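PDB 2Q7S: N-formylglutamate amidohydrolase from Ralstonia eutropha, which binds zinc and probably acts as a metal-dependent hydrolase of the N-formylglutamate amidohydrolase type. Local coordinates for residues L24-H32 against Y148-A159. Numbering follows the deposited sequence.
Sequences LPLVCDSPH and YHAALTEAVEGA. With ZN (zinc ion), chain C.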
# COMPACT_ATOMS: atom_id res chain seq x y z
N LEU A 24 -7.38 16.15 -10.32
CA LEU A 24 -8.37 15.10 -10.72
C LEU A 24 -8.62 14.23 -9.52
O LEU A 24 -7.75 14.15 -8.65
CB LEU A 24 -7.76 14.24 -11.85
CG LEU A 24 -7.66 14.94 -13.21
CD1 LEU A 24 -6.79 14.09 -14.18
CD2 LEU A 24 -9.06 15.16 -13.80
N PRO A 25 -9.76 13.52 -9.44
CA PRO A 25 -9.98 12.66 -8.26
C PRO A 25 -9.30 11.28 -8.35
O PRO A 25 -9.96 10.23 -8.37
CB PRO A 25 -11.48 12.44 -8.27
CG PRO A 25 -11.87 12.52 -9.76
CD PRO A 25 -10.89 13.49 -10.39
N LEU A 26 -7.99 11.32 -8.44
CA LEU A 26 -7.12 10.17 -8.40
C LEU A 26 -6.29 10.36 -7.16
O LEU A 26 -5.43 11.26 -7.08
CB LEU A 26 -6.25 10.14 -9.64
CG LEU A 26 -5.18 9.04 -9.61
CD1 LEU A 26 -5.82 7.70 -9.77
CD2 LEU A 26 -4.13 9.34 -10.70
N VAL A 27 -6.53 9.52 -6.17
CA VAL A 27 -5.82 9.63 -4.88
C VAL A 27 -5.07 8.31 -4.71
O VAL A 27 -5.67 7.24 -4.82
CB VAL A 27 -6.80 9.82 -3.72
CG1 VAL A 27 -6.09 9.82 -2.34
CG2 VAL A 27 -7.60 11.08 -3.93
N CYS A 28 -3.75 8.40 -4.46
CA CYS A 28 -2.89 7.22 -4.43
C CYS A 28 -2.13 7.16 -3.11
O CYS A 28 -1.60 8.18 -2.68
CB CYS A 28 -1.94 7.23 -5.62
SG CYS A 28 -2.77 7.18 -7.18
N ASP A 29 -2.14 6.01 -2.42
CA ASP A 29 -1.29 5.92 -1.25
C ASP A 29 -0.28 4.75 -1.29
O ASP A 29 -0.58 3.73 -1.82
CB ASP A 29 -2.06 5.99 0.03
CG ASP A 29 -2.70 4.73 0.40
OD1 ASP A 29 -3.47 4.21 -0.42
OD2 ASP A 29 -2.47 4.27 1.56
N SER A 30 0.91 5.02 -0.76
CA SER A 30 2.00 4.05 -0.61
C SER A 30 2.18 3.91 0.93
O SER A 30 3.02 4.62 1.57
CB SER A 30 3.26 4.54 -1.34
OG SER A 30 4.42 3.73 -1.19
N PRO A 31 1.48 2.94 1.54
CA PRO A 31 1.55 2.78 3.01
C PRO A 31 2.82 2.09 3.56
O PRO A 31 3.06 2.11 4.76
CB PRO A 31 0.33 1.91 3.33
CG PRO A 31 0.10 1.15 2.07
CD PRO A 31 0.51 2.01 0.92
N HIS A 32 3.55 1.41 2.68
CA HIS A 32 4.59 0.51 3.06
C HIS A 32 5.99 0.89 2.70
O HIS A 32 6.89 0.13 2.97
CB HIS A 32 4.24 -0.84 2.47
CG HIS A 32 3.05 -1.45 3.11
ND1 HIS A 32 2.36 -2.49 2.56
CD2 HIS A 32 2.42 -1.16 4.28
CE1 HIS A 32 1.36 -2.83 3.35
NE2 HIS A 32 1.38 -2.04 4.41
N TYR A 148 -1.53 9.58 9.16
CA TYR A 148 -1.52 8.99 7.86
C TYR A 148 -2.95 8.79 7.38
O TYR A 148 -3.32 9.22 6.27
CB TYR A 148 -0.76 7.66 7.84
CG TYR A 148 -0.69 7.03 6.46
CD1 TYR A 148 0.36 7.33 5.60
CD2 TYR A 148 -1.67 6.16 6.01
CE1 TYR A 148 0.42 6.77 4.33
CE2 TYR A 148 -1.58 5.56 4.77
CZ TYR A 148 -0.55 5.90 3.92
OH TYR A 148 -0.44 5.35 2.65
N HIS A 149 -3.77 8.11 8.18
CA HIS A 149 -5.14 7.85 7.73
C HIS A 149 -6.04 9.08 7.62
O HIS A 149 -6.82 9.19 6.63
CB HIS A 149 -5.79 6.69 8.51
CG HIS A 149 -5.61 5.41 7.79
ND1 HIS A 149 -6.54 4.93 6.89
CD2 HIS A 149 -4.52 4.61 7.67
CE1 HIS A 149 -6.05 3.85 6.30
NE2 HIS A 149 -4.82 3.64 6.73
N ALA A 150 -5.90 10.03 8.53
CA ALA A 150 -6.58 11.34 8.35
C ALA A 150 -6.23 12.01 6.99
O ALA A 150 -7.13 12.58 6.33
CB ALA A 150 -6.30 12.30 9.51
N ALA A 151 -4.97 11.90 6.56
CA ALA A 151 -4.51 12.54 5.30
C ALA A 151 -5.17 11.82 4.15
O ALA A 151 -5.65 12.47 3.23
CB ALA A 151 -3.00 12.47 5.15
N LEU A 152 -5.22 10.48 4.22
CA LEU A 152 -5.89 9.64 3.17
C LEU A 152 -7.37 9.97 3.08
O LEU A 152 -7.91 10.19 2.00
CB LEU A 152 -5.69 8.15 3.39
CG LEU A 152 -6.26 7.17 2.33
CD1 LEU A 152 -5.67 7.46 0.90
CD2 LEU A 152 -6.02 5.76 2.74
N THR A 153 -8.05 9.96 4.22
CA THR A 153 -9.48 10.38 4.29
C THR A 153 -9.73 11.75 3.68
O THR A 153 -10.67 11.96 2.89
CB THR A 153 -9.97 10.32 5.76
OG1 THR A 153 -9.85 8.95 6.18
CG2 THR A 153 -11.45 10.79 5.94
N GLU A 154 -8.90 12.71 4.06
CA GLU A 154 -9.06 14.08 3.60
C GLU A 154 -8.92 14.10 2.11
O GLU A 154 -9.66 14.81 1.46
CB GLU A 154 -8.04 15.01 4.27
CG GLU A 154 -7.95 16.39 3.70
CD GLU A 154 -9.27 17.17 3.79
OE1 GLU A 154 -10.01 17.01 4.78
OE2 GLU A 154 -9.56 17.94 2.84
N ALA A 155 -7.98 13.35 1.55
CA ALA A 155 -7.77 13.33 0.09
C ALA A 155 -8.90 12.62 -0.63
O ALA A 155 -9.42 13.07 -1.64
CB ALA A 155 -6.37 12.68 -0.29
N VAL A 156 -9.34 11.52 -0.09
CA VAL A 156 -10.40 10.74 -0.75
C VAL A 156 -11.74 11.51 -0.69
O VAL A 156 -12.41 11.68 -1.69
CB VAL A 156 -10.51 9.36 -0.08
CG1 VAL A 156 -11.79 8.63 -0.52
CG2 VAL A 156 -9.21 8.50 -0.45
N GLU A 157 -12.12 11.99 0.50
CA GLU A 157 -13.37 12.72 0.67
C GLU A 157 -13.37 14.10 -0.00
O GLU A 157 -14.42 14.55 -0.43
CB GLU A 157 -13.71 12.84 2.14
CG GLU A 157 -13.95 11.53 2.83
CD GLU A 157 -15.05 10.71 2.20
OE1 GLU A 157 -16.12 11.26 1.80
OE2 GLU A 157 -14.85 9.48 2.14
N GLY A 158 -12.24 14.79 -0.01
CA GLY A 158 -12.09 16.00 -0.72
C GLY A 158 -12.31 15.82 -2.23
O GLY A 158 -13.04 16.57 -2.83
N ALA A 159 -11.63 14.84 -2.82
CA ALA A 159 -11.83 14.46 -4.19
C ALA A 159 -13.29 14.19 -4.50
O ALA A 159 -13.84 14.73 -5.45
CB ALA A 159 -10.97 13.22 -4.54
ZN ZN C . 2.64 -3.49 0.71
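D29 and Y148 join strand 26-30 to helix 134-163 by a short hydrogen bond, Y148 OH giving its proton to D29 OD2 over 2.5 Å. D29 OD2 offers the lone pair anti to its other oxygen and meets the ring at its edge, while the carboxylate as a whole is turned 49° from the ring. Y148 reaches the strand because CG is anti to the backbone N (chi1 -178°), which sends the ring away from the helix. P31 packs obliquely against the phenol end. Beyond the polar pair the contact is apolar. V27 points both methyls at the helix: CG1 presses on A155 CB at 3.5 Å and also meets V156 CG2 and L152 CD1, while CG2 reaches A159 CB. L152 CD1 bridges V27 and D29 CB, and P25 CB closes the far end on A159 CB at 3.8 Å.

In the second shell, H168 NE2 and N170 ND2 both hydrogen-bond to D29 OD1. Just past the strand's C-terminal end, H32 ND1 binds zinc, with D55 and H172 as the other protein ligands. This exemplifies alpha/beta packing: segment 148-159 runs nearly antiparallel to strand 26-30 (165°), across a mostly parallel sheet where strands 71-75 and 166-174 flank that strand.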